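Local coordinates for phenazine biosynthesis protein, PhzF family (Bacillus anthracis, PDB 3EDN) that is a PhzF-family phenazine biosynthesis protein of the diaminopimelate epimerase-like fold, probably an isomerase, although its own substrate is not established, at residues Leu96-Lys101 and Leu105-Gly110; Ser134-Ala139 and Gly143-Asp148; Met236-Ala241 and Leu281-Ala286. All coordinates share one frame; numbering follows the deposited sequence.

Interaction 1: residues Leu96-Lys101 and Leu105-Gly110; sequences LTIETK and LPIQIG. With SO4 (sulfate ion), chain O.
L96 and I107 exchange two backbone hydrogen bonds, and I98 and L105 exchange two more; T97 and P106 face each other between them as a non-hydrogen-bonded pair. The short strand axes come within 4.7 Å and run antiparallel at 145°, the skew being ordinary strand twist. The straightest of the four bonds, L105 N to I98 O, has an N-H...O angle of 170°. P106 suits its place because a non-hydrogen-bonded position asks no N-H of it toward the partner strand. Here T97 CA lies 3.4 Å from L105 O, a CA-H...O contact at the same step.

L96, I98, L105 and I107 share one face, and beta-branched isoleucines suit the extended backbone there. I98 sends CG1 out anti to its own carbonyl carbon (chi1 -56°), and the extended chain carries CD1 diagonally across to I107 CG1 at 3.3 Å, closer than two carbons normally sit. L96 meets I107 more loosely, CB to CB at 4.2 Å. Near the turn, the methyl CG2 of T100 lies 3.8 Å from L105 CD1, the two side chains crossing at about a right angle, while T100 OG1 bonds to G103 O, where the second strand begins. I81 of helix 74-86 packs on L96 and I98, which places this apolar face against the helix.

Beyond the strand the extended chain of K101 brings NZ 2.8 Å from O3 of a sulfate that the crystallisation solution probably supplied. K101 also forms a salt bridge with E69; R62 and the backbone N of E34 of the second subunit bind the same ion. The whole is a tight antiparallel beta hairpin, 95-100 with 103-111, its apolar face packed on a helix as in the diaminopimelate epimerase-like fold.

Interaction 2: residues Ser134-Ala139 and Gly143-Asp148; sequences SKEELA and GLEVND
A139, V146 and E136 have the largest areas buried in this contact, where the chain leaves helix 135-141 and folds back along it. A139 is pressed against the returning chain: its CB lies 3.6 Å from E145 O, and a methyl fits where the backbone passes so close. Its carbonyl takes the N-H of L144 at 2.8 Å, the donor standing 41° out of the carbonyl plane.

V146 turns its CB toward the helix. CG2, anti to the backbone N, reaches 3.8 Å from E136 N and touches K135 CB; a short branched side chain suffices at this close approach. The methylenes of E136 flank it, CB to V146 CB at 4.2 Å.

Beyond them the extended chain of E136 brings OE2 to 4.5 Å from E145 OE1, a pairing of like charges bridged by one water. That water donates to both carboxylates, 2.6 Å from E136 OE2 and 2.8 Å from E145 OE1, and accepts from V146 N; its two donated bonds would ease the repulsion. E145 OE1 is also bonded to H140 NE2.

S134 caps the helix start, OG accepting from E137 N. At the other end G143, with the positive phi that favours glycine, is the C-prime residue of a Schellman motif closed by L144 N to A139 O and G143 N to H140 O.

Interaction 3: residues Met236-Ala241 and Leu281-Ala286; sequences MGAYYA and LQIDIA
A238 of helix 230-244 and I283 of strand 282-298 mark the nearest backbone approach, their CA atoms 7.1 Å apart, and no hydrogen bond joins the two segments. At that separation side chains must bridge the distance; of the residues that touch, the helix gives alanines and the other segment leucine and isoleucine. The CB of I283 points toward the helix, with CG1 anti to the carbonyl carbon (chi1 -62°). The second torsion then bends the chain, and CD1 ends 3.9 Å from A238 CB and 4.0 Å from A238 N, a methyl resting on the helix backbone as well as on the alanine. G237, without a side chain, adds little bulk beside this methyl.

One turn of helix farther on, A241 CB meets L281 CD1 at 4.0 Å. L281 lies just before the strand begins, and its CD1 also lies 4.2 Å from A238 O. Alanine suits both helix positions: it keeps the helix surface low, and the longer leucine and isoleucine come down on it. V272 of the neighbouring strand 266-273 touches A241, L281 and I283, extending the apolar packing, and P126 lies on A238.

On the other face of the strand Q282 NE2 donates to D284 OD2, and D284 OD1 pairs with R122 in a salt bridge. The contact is helix-on-sheet packing: helix 230-244 is set by its alanines against strands 266-273 and 282-298, as in the diaminopimelate epimerase-like fold.

In the fold
Interaction 3 is a buried contact; interactions 1 and 2 are partly buried, the second mostly made of exposed residues and centred 25 Å from the chain's centre. Interactions 1 and 2 lie on opposite sides of the chain's centre, with centres 41 Å apart. Interactions 1 and 3 are nearer, their closest atoms about 7 Å apart, and strand 117-122 connects them by pairing with both 103-111 and 282-298. The chemistry follows the place: paired backbone bonds with one apolar face in the hairpin, methyl contacts alone between helix and strand in 236-241 with 281-286, and caps, carboxylates and water at the local helix ending of 134-139 with 143-148.

Interaction 1: residues Leu96-Lys101 and Leu105-Gly110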
ATOM      1  N   LEU A  96     -18.599  13.135  -8.623  1.00 19.80           N
ATOM      2  CA  LEU A  96     -17.733  12.457  -7.669  1.00 18.68           C
ATOM      3  C   LEU A  96     -16.325  13.006  -7.849  1.00 17.13           C
ATOM      4  O   LEU A  96     -15.934  13.339  -8.969  1.00 17.30           O
ATOM      5  CB  LEU A  96     -17.741  10.934  -7.949  1.00 20.14           C
ATOM      6  CG  LEU A  96     -17.077   9.951  -6.978  1.00 20.80           C
ATOM      7  CD1 LEU A  96     -17.984   9.756  -5.783  1.00 21.62           C
ATOM      8  CD2 LEU A  96     -16.745   8.599  -7.620  1.00 20.64           C
ATOM      9  N   THR A  97     -15.542  13.068  -6.777  1.00 14.09           N
ATOM     10  CA  THR A  97     -14.103  13.270  -6.933  1.00 13.90           C
ATOM     11  C   THR A  97     -13.334  12.012  -6.548  1.00 13.05           C
ATOM     12  O   THR A  97     -13.701  11.308  -5.596  1.00 12.48           O
ATOM     13  CB  THR A  97     -13.578  14.460  -6.104  1.00 14.98           C
ATOM     14  OG1 THR A  97     -13.971  14.278  -4.744  1.00 15.51           O
ATOM     15  CG2 THR A  97     -14.156  15.798  -6.630  1.00 14.70           C
ATOM     16  N   ILE A  98     -12.280  11.729  -7.308  1.00 12.66           N
ATOM     17  CA  ILE A  98     -11.459  10.541  -7.129  1.00 12.65           C
ATOM     18  C   ILE A  98     -10.011  10.962  -6.933  1.00 12.97           C
ATOM     19  O   ILE A  98      -9.400  11.576  -7.810  1.00 14.59           O
ATOM     20  CB  ILE A  98     -11.519   9.592  -8.357  1.00 12.87           C
ATOM     21  CG1 ILE A  98     -12.961   9.195  -8.699  1.00 12.40           C
ATOM     22  CG2 ILE A  98     -10.655   8.361  -8.104  1.00 12.82           C
ATOM     23  CD1 ILE A  98     -13.084   8.449 -10.024  1.00 12.89           C
ATOM     24  N   GLU A  99      -9.458  10.647  -5.771  1.00 12.59           N
ATOM     25  CA  GLU A  99      -8.042  10.870  -5.556  1.00 13.75           C
ATOM     26  C   GLU A  99      -7.211   9.832  -6.303  1.00 13.53           C
ATOM     27  O   GLU A  99      -7.414   8.629  -6.126  1.00 14.55           O
ATOM     28  CB  GLU A  99      -7.700  10.832  -4.071  1.00 14.51           C
ATOM     29  CG  GLU A  99      -6.240  11.191  -3.854  1.00 15.63           C
ATOM     30  CD  GLU A  99      -5.779  11.096  -2.424  1.00 17.44           C
ATOM     31  OE1 GLU A  99      -6.561  10.625  -1.560  1.00 17.57           O
ATOM     32  OE2 GLU A  99      -4.609  11.502  -2.191  1.00 18.04           O
ATOM     33  N   THR A 100      -6.296  10.293  -7.148  1.00 14.71           N
ATOM     34  CA  THR A 100      -5.358   9.386  -7.813  1.00 16.24           C
ATOM     35  C   THR A 100      -3.945   9.944  -7.717  1.00 17.60           C
ATOM     36  O   THR A 100      -3.734  11.093  -7.309  1.00 17.87           O
ATOM     37  CB  THR A 100      -5.672   9.164  -9.319  1.00 17.19           C
ATOM     38  OG1 THR A 100      -5.189  10.278 -10.081  1.00 18.67           O
ATOM     39  CG2 THR A 100      -7.168   8.943  -9.561  1.00 17.20           C
ATOM     40  N   LYS A 101      -2.975   9.126  -8.108  1.00 18.05           N
ATOM     41  CA  LYS A 101      -1.589   9.550  -8.067  1.00 19.93           C
ATOM     42  C   LYS A 101      -1.311  10.649  -9.095  1.00 20.53           C
ATOM     43  O   LYS A 101      -0.326  11.380  -8.971  1.00 23.35           O
ATOM     44  CB  LYS A 101      -0.650   8.347  -8.233  1.00 19.69           C
ATOM     45  CG  LYS A 101      -0.638   7.446  -6.997  1.00 19.98           C
ATOM     46  CD  LYS A 101       0.427   6.364  -7.064  1.00 20.57           C
ATOM     47  CE  LYS A 101       0.497   5.603  -5.754  1.00 20.15           C
ATOM     48  NZ  LYS A 101       1.576   4.585  -5.825  1.00 20.69           N
ATOM     49  N   LEU A 105      -9.471  13.670  -9.696  1.00 16.90           N
ATOM     50  CA  LEU A 105     -10.293  13.648 -10.916  1.00 16.47           C
ATOM     51  C   LEU A 105     -11.753  13.938 -10.617  1.00 16.23           C
ATOM     52  O   LEU A 105     -12.378  13.228  -9.848  1.00 14.94           O
ATOM     53  CB  LEU A 105     -10.224  12.267 -11.577  1.00 18.04           C
ATOM     54  CG  LEU A 105      -8.860  11.659 -11.871  1.00 19.02           C
ATOM     55  CD1 LEU A 105      -9.081  10.296 -12.520  1.00 20.53           C
ATOM     56  CD2 LEU A 105      -8.020  12.575 -12.759  1.00 20.15           C
ATOM     57  N   PRO A 106     -12.315  14.981 -11.224  1.00 15.56           N
ATOM     58  CA  PRO A 106     -13.754  15.176 -11.165  1.00 14.90           C
ATOM     59  C   PRO A 106     -14.455  14.267 -12.175  1.00 14.54           C
ATOM     60  O   PRO A 106     -14.092  14.248 -13.363  1.00 15.37           O
ATOM     61  CB  PRO A 106     -13.945  16.638 -11.596  1.00 15.87           C
ATOM     62  CG  PRO A 106     -12.598  17.194 -11.784  1.00 17.01           C
ATOM     63  CD  PRO A 106     -11.637  16.062 -11.943  1.00 15.64           C
ATOM     64  N   ILE A 107     -15.469  13.550 -11.707  1.00 13.30           N
ATOM     65  CA  ILE A 107     -16.242  12.606 -12.507  1.00 12.91           C
ATOM     66  C   ILE A 107     -17.696  13.015 -12.509  1.00 12.79           C
ATOM     67  O   ILE A 107     -18.223  13.397 -11.465  1.00 14.52           O
ATOM     68  CB  ILE A 107     -16.162  11.194 -11.871  1.00 14.27           C
ATOM     69  CG1 ILE A 107     -14.708  10.736 -11.760  1.00 15.60           C
ATOM     70  CG2 ILE A 107     -17.075  10.181 -12.586  1.00 15.13           C
ATOM     71  CD1 ILE A 107     -13.931  10.708 -13.057  1.00 15.10           C
ATOM     72  N   GLN A 108     -18.350  12.963 -13.673  1.00 11.50           N
ATOM     73  CA  GLN A 108     -19.792  13.195 -13.740  1.00 12.75           C
ATOM     74  C   GLN A 108     -20.493  11.878 -13.980  1.00 13.20           C
ATOM     75  O   GLN A 108     -20.032  11.054 -14.752  1.00 14.41           O
ATOM     76  CB  GLN A 108     -20.138  14.139 -14.889  1.00 14.87           C
ATOM     77  CG  GLN A 108     -19.199  15.303 -15.021  1.00 17.88           C
ATOM     78  CD  GLN A 108     -19.137  16.125 -13.765  1.00 20.26           C
ATOM     79  OE1 GLN A 108     -20.160  16.363 -13.113  1.00 22.17           O
ATOM     80  NE2 GLN A 108     -17.937  16.575 -13.411  1.00 20.09           N
ATOM     81  N   ILE A 109     -21.630  11.698 -13.328  1.00 12.55           N
ATOM     82  CA  ILE A 109     -22.413  10.492 -13.472  1.00 13.73           C
ATOM     83  C   ILE A 109     -23.760  10.896 -14.034  1.00 15.15           C
ATOM     84  O   ILE A 109     -24.480  11.701 -13.426  1.00 15.85           O
ATOM     85  CB  ILE A 109     -22.590   9.782 -12.119  1.00 14.00           C
ATOM     86  CG1 ILE A 109     -21.214   9.496 -11.512  1.00 15.14           C
ATOM     87  CG2 ILE A 109     -23.434   8.514 -12.308  1.00 14.23           C
ATOM     88  CD1 ILE A 109     -21.230   9.049 -10.053  1.00 15.57           C
ATOM     89  N   GLY A 110     -24.083  10.356 -15.205  1.00 15.62           N
ATOM     90  CA  GLY A 110     -25.297  10.746 -15.904  1.00 16.83           C
ATOM     91  C   GLY A 110     -26.033   9.526 -16.409  1.00 18.11           C
ATOM     92  O   GLY A 110     -25.637   8.399 -16.138  1.00 17.46           O
TER
HETATM   93  S   SO4 O 302       3.329   3.298  -2.537  0.50 16.29           S
HETATM   94  O1  SO4 O 302       3.332   3.494  -1.092  0.50 18.05           O
HETATM   95  O2  SO4 O 302       2.818   1.977  -2.872  0.50 16.85           O
HETATM   96  O3  SO4 O 302       2.516   4.335  -3.163  0.50 17.17           O
HETATM   97  O4  SO4 O 302       4.717   3.409  -2.990  0.50 17.77           O

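Interaction 2: residues Ser134-Ala139 and Gly143-Asp148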
ATOM      1  N   SER A 134       6.905   7.508 -44.256  1.00 19.31           N
ATOM      2  CA  SER A 134       6.453   6.889 -45.493  1.00 19.58           C
ATOM      3  C   SER A 134       5.067   6.275 -45.346  1.00 19.44           C
ATOM      4  O   SER A 134       4.860   5.378 -44.529  1.00 19.22           O
ATOM      5  CB  SER A 134       7.441   5.811 -45.944  1.00 20.53           C
ATOM      6  OG  SER A 134       6.853   4.978 -46.928  1.00 20.57           O
ATOM      7  N   LYS A 135       4.130   6.730 -46.171  1.00 19.84           N
ATOM      8  CA  LYS A 135       2.764   6.199 -46.139  1.00 19.38           C
ATOM      9  C   LYS A 135       2.713   4.744 -46.575  1.00 19.20           C
ATOM     10  O   LYS A 135       1.956   3.957 -46.015  1.00 18.99           O
ATOM     11  CB  LYS A 135       1.838   7.034 -47.017  1.00 20.77           C
ATOM     12  CG  LYS A 135       1.693   8.458 -46.559  1.00 21.75           C
ATOM     13  CD  LYS A 135       0.813   9.234 -47.501  1.00 23.64           C
ATOM     14  CE  LYS A 135       0.813  10.706 -47.152  1.00 25.01           C
ATOM     15  NZ  LYS A 135      -0.165  11.462 -47.980  1.00 26.43           N
ATOM     16  N   GLU A 136       3.512   4.374 -47.573  1.00 18.32           N
ATOM     17  CA  GLU A 136       3.524   2.977 -47.988  0.50 17.82           C
ATOM     18  C   GLU A 136       4.053   2.069 -46.881  1.00 18.31           C
ATOM     19  O   GLU A 136       3.514   0.987 -46.668  1.00 17.99           O
ATOM     20  CB  GLU A 136       4.291   2.752 -49.297  0.50 17.37           C
ATOM     21  CG  GLU A 136       4.139   1.323 -49.817  0.50 16.72           C
ATOM     22  CD  GLU A 136       4.567   1.140 -51.266  0.50 16.21           C
ATOM     23  OE1 GLU A 136       5.683   1.581 -51.624  0.50 15.89           O
ATOM     24  OE2 GLU A 136       3.796   0.529 -52.039  0.50 15.28           O
ATOM     25  N   GLU A 137       5.106   2.501 -46.184  1.00 19.11           N
ATOM     26  CA  GLU A 137       5.680   1.693 -45.103  1.00 19.26           C
ATOM     27  C   GLU A 137       4.692   1.562 -43.948  1.00 18.55           C
ATOM     28  O   GLU A 137       4.577   0.496 -43.327  1.00 18.65           O
ATOM     29  CB  GLU A 137       6.998   2.285 -44.591  1.00 19.97           C
ATOM     30  CG  GLU A 137       8.142   2.254 -45.602  1.00 22.32           C
ATOM     31  CD  GLU A 137       8.267   0.917 -46.302  0.50 22.86           C
ATOM     32  OE1 GLU A 137       8.340  -0.121 -45.610  0.50 24.04           O
ATOM     33  OE2 GLU A 137       8.288   0.902 -47.550  0.50 23.90           O
ATOM     34  N   LEU A 138       3.991   2.656 -43.667  1.00 17.70           N
ATOM     35  CA  LEU A 138       2.943   2.657 -42.655  1.00 17.07           C
ATOM     36  C   LEU A 138       1.833   1.689 -43.037  1.00 16.82           C
ATOM     37  O   LEU A 138       1.393   0.879 -42.219  1.00 16.27           O
ATOM     38  CB  LEU A 138       2.388   4.065 -42.489  1.00 16.41           C
ATOM     39  CG  LEU A 138       1.235   4.254 -41.495  1.00 16.34           C
ATOM     40  CD1 LEU A 138       1.667   3.866 -40.093  1.00 17.17           C
ATOM     41  CD2 LEU A 138       0.756   5.696 -41.533  1.00 16.94           C
ATOM     42  N   ALA A 139       1.377   1.760 -44.283  1.00 16.56           N
ATOM     43  CA  ALA A 139       0.334   0.856 -44.753  1.00 16.56           C
ATOM     44  C   ALA A 139       0.771  -0.600 -44.599  1.00 16.75           C
ATOM     45  O   ALA A 139       0.028  -1.451 -44.116  1.00 15.65           O
ATOM     46  CB  ALA A 139      -0.026   1.172 -46.202  1.00 16.77           C
ATOM     47  N   GLY A 143      -0.495  -4.304 -42.614  1.00 16.07           N
ATOM     48  CA  GLY A 143      -0.950  -5.354 -43.509  1.00 17.12           C
ATOM     49  C   GLY A 143      -1.743  -4.879 -44.711  1.00 17.00           C
ATOM     50  O   GLY A 143      -2.461  -5.660 -45.328  1.00 18.26           O
ATOM     51  N   LEU A 144      -1.595  -3.597 -45.053  1.00 16.45           N
ATOM     52  CA  LEU A 144      -2.343  -2.981 -46.139  1.00 16.35           C
ATOM     53  C   LEU A 144      -1.434  -2.535 -47.280  1.00 16.94           C
ATOM     54  O   LEU A 144      -0.209  -2.652 -47.204  1.00 16.75           O
ATOM     55  CB  LEU A 144      -3.098  -1.763 -45.618  1.00 15.41           C
ATOM     56  CG  LEU A 144      -4.145  -2.041 -44.540  1.00 15.72           C
ATOM     57  CD1 LEU A 144      -4.702  -0.699 -44.072  1.00 15.13           C
ATOM     58  CD2 LEU A 144      -5.236  -2.925 -45.080  1.00 16.17           C
ATOM     59  N   GLU A 145      -2.048  -2.015 -48.340  1.00 16.88           N
ATOM     60  CA  GLU A 145      -1.292  -1.357 -49.399  1.00 17.37           C
ATOM     61  C   GLU A 145      -1.607   0.128 -49.366  1.00 16.86           C
ATOM     62  O   GLU A 145      -2.572   0.563 -48.723  1.00 17.64           O
ATOM     63  CB  GLU A 145      -1.594  -1.957 -50.782  1.00 17.31           C
ATOM     64  CG  GLU A 145      -1.301  -3.446 -50.909  1.00 19.22           C
ATOM     65  CD  GLU A 145       0.187  -3.764 -50.854  1.00 19.90           C
ATOM     66  OE1 GLU A 145       1.008  -2.855 -51.114  1.00 19.67           O
ATOM     67  OE2 GLU A 145       0.536  -4.931 -50.547  1.00 21.27           O
ATOM     68  N   VAL A 146      -0.797   0.920 -50.052  1.00 16.91           N
ATOM     69  CA  VAL A 146      -0.889   2.370 -49.925  1.00 15.68           C
ATOM     70  C   VAL A 146      -2.235   2.974 -50.396  1.00 14.62           C
ATOM     71  O   VAL A 146      -2.683   4.017 -49.894  1.00 15.40           O
ATOM     72  CB  VAL A 146       0.344   3.075 -50.568  1.00 16.46           C
ATOM     73  CG1 VAL A 146       0.233   3.128 -52.105  1.00 16.54           C
ATOM     74  CG2 VAL A 146       0.522   4.454 -49.989  1.00 16.56           C
ATOM     75  N   ASN A 147      -2.895   2.302 -51.338  1.00 13.54           N
ATOM     76  CA  ASN A 147      -4.184   2.779 -51.830  1.00 13.68           C
ATOM     77  C   ASN A 147      -5.357   2.344 -50.959  1.00 13.53           C
ATOM     78  O   ASN A 147      -6.507   2.593 -51.297  1.00 13.43           O
ATOM     79  CB  ASN A 147      -4.427   2.367 -53.289  1.00 13.82           C
ATOM     80  CG  ASN A 147      -4.541   0.866 -53.469  1.00 13.79           C
ATOM     81  OD1 ASN A 147      -4.154   0.082 -52.588  1.00 14.57           O
ATOM     82  ND2 ASN A 147      -5.058   0.447 -54.631  1.00 14.28           N
ATOM     83  N   ASP A 148      -5.059   1.722 -49.818  1.00 13.78           N
ATOM     84  CA  ASP A 148      -6.089   1.483 -48.796  1.00 13.31           C
ATOM     85  C   ASP A 148      -6.264   2.684 -47.870  1.00 13.68           C
ATOM     86  O   ASP A 148      -7.255   2.763 -47.127  1.00 13.53           O
ATOM     87  CB  ASP A 148      -5.732   0.252 -47.965  1.00 13.67           C
ATOM     88  CG  ASP A 148      -5.765  -1.017 -48.767  1.00 14.94           C
ATOM     89  OD1 ASP A 148      -6.719  -1.191 -49.552  1.00 15.36           O
ATOM     90  OD2 ASP A 148      -4.852  -1.846 -48.598  1.00 15.16           O
TER
HETATM   91  O   HOH W   1       1.253  -0.134 -51.699  1.00 18.30           O

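Interaction 3: residues Met236-Ala241 and Leu281-Ala286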
HETATM    1  N   MSE A 236      -9.607  10.854 -31.316  1.00  8.70           N
HETATM    2  CA  MSE A 236     -10.457  10.787 -32.503  1.00  9.36           C
HETATM    3  C   MSE A 236     -11.489  11.902 -32.499  1.00  9.86           C
HETATM    4  O   MSE A 236     -11.793  12.462 -33.551  1.00  9.91           O
HETATM    5  CB  MSE A 236     -11.174   9.438 -32.594  1.00  9.39           C
HETATM    6  CG  MSE A 236     -10.262   8.287 -32.905  1.00 10.68           C
HETATM    7 SE   MSE A 236     -11.149   6.577 -32.638  0.75 12.50          SE
HETATM    8  CE  MSE A 236     -12.453   6.727 -34.080  1.00 11.56           C
ATOM      9  N   GLY A 237     -12.036  12.217 -31.325  1.00  9.52           N
ATOM     10  CA  GLY A 237     -13.020  13.307 -31.227  1.00  9.45           C
ATOM     11  C   GLY A 237     -12.392  14.644 -31.575  1.00 10.07           C
ATOM     12  O   GLY A 237     -12.974  15.448 -32.310  1.00 11.28           O
ATOM     13  N   ALA A 238     -11.209  14.897 -31.026  1.00  9.86           N
ATOM     14  CA  ALA A 238     -10.496  16.133 -31.338  1.00 10.71           C
ATOM     15  C   ALA A 238     -10.172  16.198 -32.819  1.00 10.45           C
ATOM     16  O   ALA A 238     -10.242  17.261 -33.426  1.00 11.61           O
ATOM     17  CB  ALA A 238      -9.228  16.233 -30.532  1.00 10.12           C
ATOM     18  N   TYR A 239      -9.766  15.067 -33.377  1.00 10.39           N
ATOM     19  CA  TYR A 239      -9.443  14.972 -34.789  1.00 10.83           C
ATOM     20  C   TYR A 239     -10.683  15.298 -35.620  1.00 11.80           C
ATOM     21  O   TYR A 239     -10.624  16.077 -36.574  1.00 12.33           O
ATOM     22  CB  TYR A 239      -8.934  13.558 -35.091  1.00 11.10           C
ATOM     23  CG  TYR A 239      -8.513  13.341 -36.517  1.00 10.46           C
ATOM     24  CD1 TYR A 239      -7.174  13.430 -36.890  1.00 10.70           C
ATOM     25  CD2 TYR A 239      -9.444  13.011 -37.491  1.00 10.58           C
ATOM     26  CE1 TYR A 239      -6.787  13.215 -38.203  1.00 10.96           C
ATOM     27  CE2 TYR A 239      -9.064  12.791 -38.805  1.00 11.01           C
ATOM     28  CZ  TYR A 239      -7.749  12.919 -39.158  1.00 11.06           C
ATOM     29  OH  TYR A 239      -7.402  12.669 -40.456  1.00 11.74           O
ATOM     30  N   TYR A 240     -11.823  14.716 -35.258  1.00 11.40           N
ATOM     31  CA  TYR A 240     -13.076  14.938 -35.976  1.00 12.60           C
ATOM     32  C   TYR A 240     -13.430  16.411 -35.987  1.00 13.54           C
ATOM     33  O   TYR A 240     -13.784  16.963 -37.034  1.00 12.77           O
ATOM     34  CB  TYR A 240     -14.177  14.140 -35.278  1.00 14.10           C
ATOM     35  CG  TYR A 240     -15.509  14.046 -35.987  1.00 14.54           C
ATOM     36  CD1 TYR A 240     -15.701  13.153 -37.028  1.00 14.16           C
ATOM     37  CD2 TYR A 240     -16.584  14.822 -35.579  1.00 15.78           C
ATOM     38  CE1 TYR A 240     -16.924  13.035 -37.659  1.00 15.10           C
ATOM     39  CE2 TYR A 240     -17.813  14.717 -36.197  1.00 16.90           C
ATOM     40  CZ  TYR A 240     -17.975  13.825 -37.236  1.00 16.26           C
ATOM     41  OH  TYR A 240     -19.196  13.708 -37.861  1.00 18.49           O
ATOM     42  N   ALA A 241     -13.324  17.044 -34.826  1.00 13.51           N
ATOM     43  CA  ALA A 241     -13.655  18.460 -34.677  1.00 14.89           C
ATOM     44  C   ALA A 241     -12.657  19.363 -35.403  1.00 16.84           C
ATOM     45  O   ALA A 241     -12.981  20.507 -35.693  1.00 17.64           O
ATOM     46  CB  ALA A 241     -13.726  18.832 -33.190  1.00 14.61           C
ATOM     47  N   LEU A 281      -9.032  22.933 -27.708  1.00 12.90           N
ATOM     48  CA  LEU A 281     -10.304  22.273 -27.437  1.00 12.08           C
ATOM     49  C   LEU A 281     -10.246  21.601 -26.070  1.00 12.41           C
ATOM     50  O   LEU A 281      -9.169  21.241 -25.571  1.00 12.80           O
ATOM     51  CB  LEU A 281     -10.641  21.240 -28.525  1.00 12.33           C
ATOM     52  CG  LEU A 281     -10.780  21.749 -29.967  1.00 12.47           C
ATOM     53  CD1 LEU A 281     -10.862  20.610 -30.966  1.00 13.32           C
ATOM     54  CD2 LEU A 281     -11.997  22.644 -30.113  1.00 12.41           C
ATOM     55  N   GLN A 282     -11.414  21.475 -25.452  1.00 11.95           N
ATOM     56  CA  GLN A 282     -11.544  20.689 -24.227  1.00 12.69           C
ATOM     57  C   GLN A 282     -12.170  19.369 -24.630  1.00 11.51           C
ATOM     58  O   GLN A 282     -13.139  19.346 -25.389  1.00 11.03           O
ATOM     59  CB  GLN A 282     -12.445  21.408 -23.229  1.00 15.24           C
ATOM     60  CG  GLN A 282     -12.799  20.587 -22.014  1.00 19.32           C
ATOM     61  CD  GLN A 282     -13.757  21.308 -21.101  1.00 22.26           C
ATOM     62  OE1 GLN A 282     -13.507  22.446 -20.697  1.00 23.78           O
ATOM     63  NE2 GLN A 282     -14.861  20.647 -20.756  1.00 23.45           N
ATOM     64  N   ILE A 283     -11.593  18.268 -24.152  1.00  9.09           N
ATOM     65  CA  ILE A 283     -12.069  16.926 -24.511  1.00  9.76           C
ATOM     66  C   ILE A 283     -12.507  16.189 -23.267  1.00  9.39           C
ATOM     67  O   ILE A 283     -11.731  16.052 -22.320  1.00 10.48           O
ATOM     68  CB  ILE A 283     -10.980  16.097 -25.243  1.00 10.33           C
ATOM     69  CG1 ILE A 283     -10.577  16.777 -26.556  1.00 11.99           C
ATOM     70  CG2 ILE A 283     -11.467  14.652 -25.492  1.00 11.50           C
ATOM     71  CD1 ILE A 283     -11.691  16.818 -27.590  1.00 13.50           C
ATOM     72  N   ASP A 284     -13.760  15.752 -23.267  1.00  9.78           N
ATOM     73  CA  ASP A 284     -14.246  14.795 -22.270  1.00 10.13           C
ATOM     74  C   ASP A 284     -14.636  13.497 -22.961  1.00 10.02           C
ATOM     75  O   ASP A 284     -15.041  13.478 -24.119  1.00 10.26           O
ATOM     76  CB  ASP A 284     -15.488  15.334 -21.555  1.00 12.71           C
ATOM     77  CG  ASP A 284     -15.261  16.706 -20.913  1.00 15.31           C
ATOM     78  OD1 ASP A 284     -14.528  16.794 -19.911  1.00 16.91           O
ATOM     79  OD2 ASP A 284     -15.843  17.708 -21.395  1.00 17.42           O
ATOM     80  N   ILE A 285     -14.571  12.389 -22.243  1.00  9.32           N
ATOM     81  CA  ILE A 285     -15.174  11.173 -22.766  1.00  9.34           C
ATOM     82  C   ILE A 285     -16.130  10.595 -21.738  1.00  8.72           C
ATOM     83  O   ILE A 285     -16.038  10.891 -20.531  1.00  9.45           O
ATOM     84  CB  ILE A 285     -14.123  10.103 -23.165  1.00  9.66           C
ATOM     85  CG1 ILE A 285     -13.355   9.599 -21.937  1.00 10.32           C
ATOM     86  CG2 ILE A 285     -13.161  10.667 -24.216  1.00 10.23           C
ATOM     87  CD1 ILE A 285     -12.743   8.210 -22.113  1.00 12.25           C
ATOM     88  N   ALA A 286     -17.066   9.788 -22.223  1.00  9.67           N
ATOM     89  CA  ALA A 286     -17.994   9.102 -21.334  1.00 10.34           C
ATOM     90  C   ALA A 286     -18.276   7.719 -21.870  1.00 10.42           C
ATOM     91  O   ALA A 286     -18.297   7.495 -23.081  1.00 11.07           O
ATOM     92  CB  ALA A 286     -19.295   9.882 -21.196  1.00 11.80           C
TER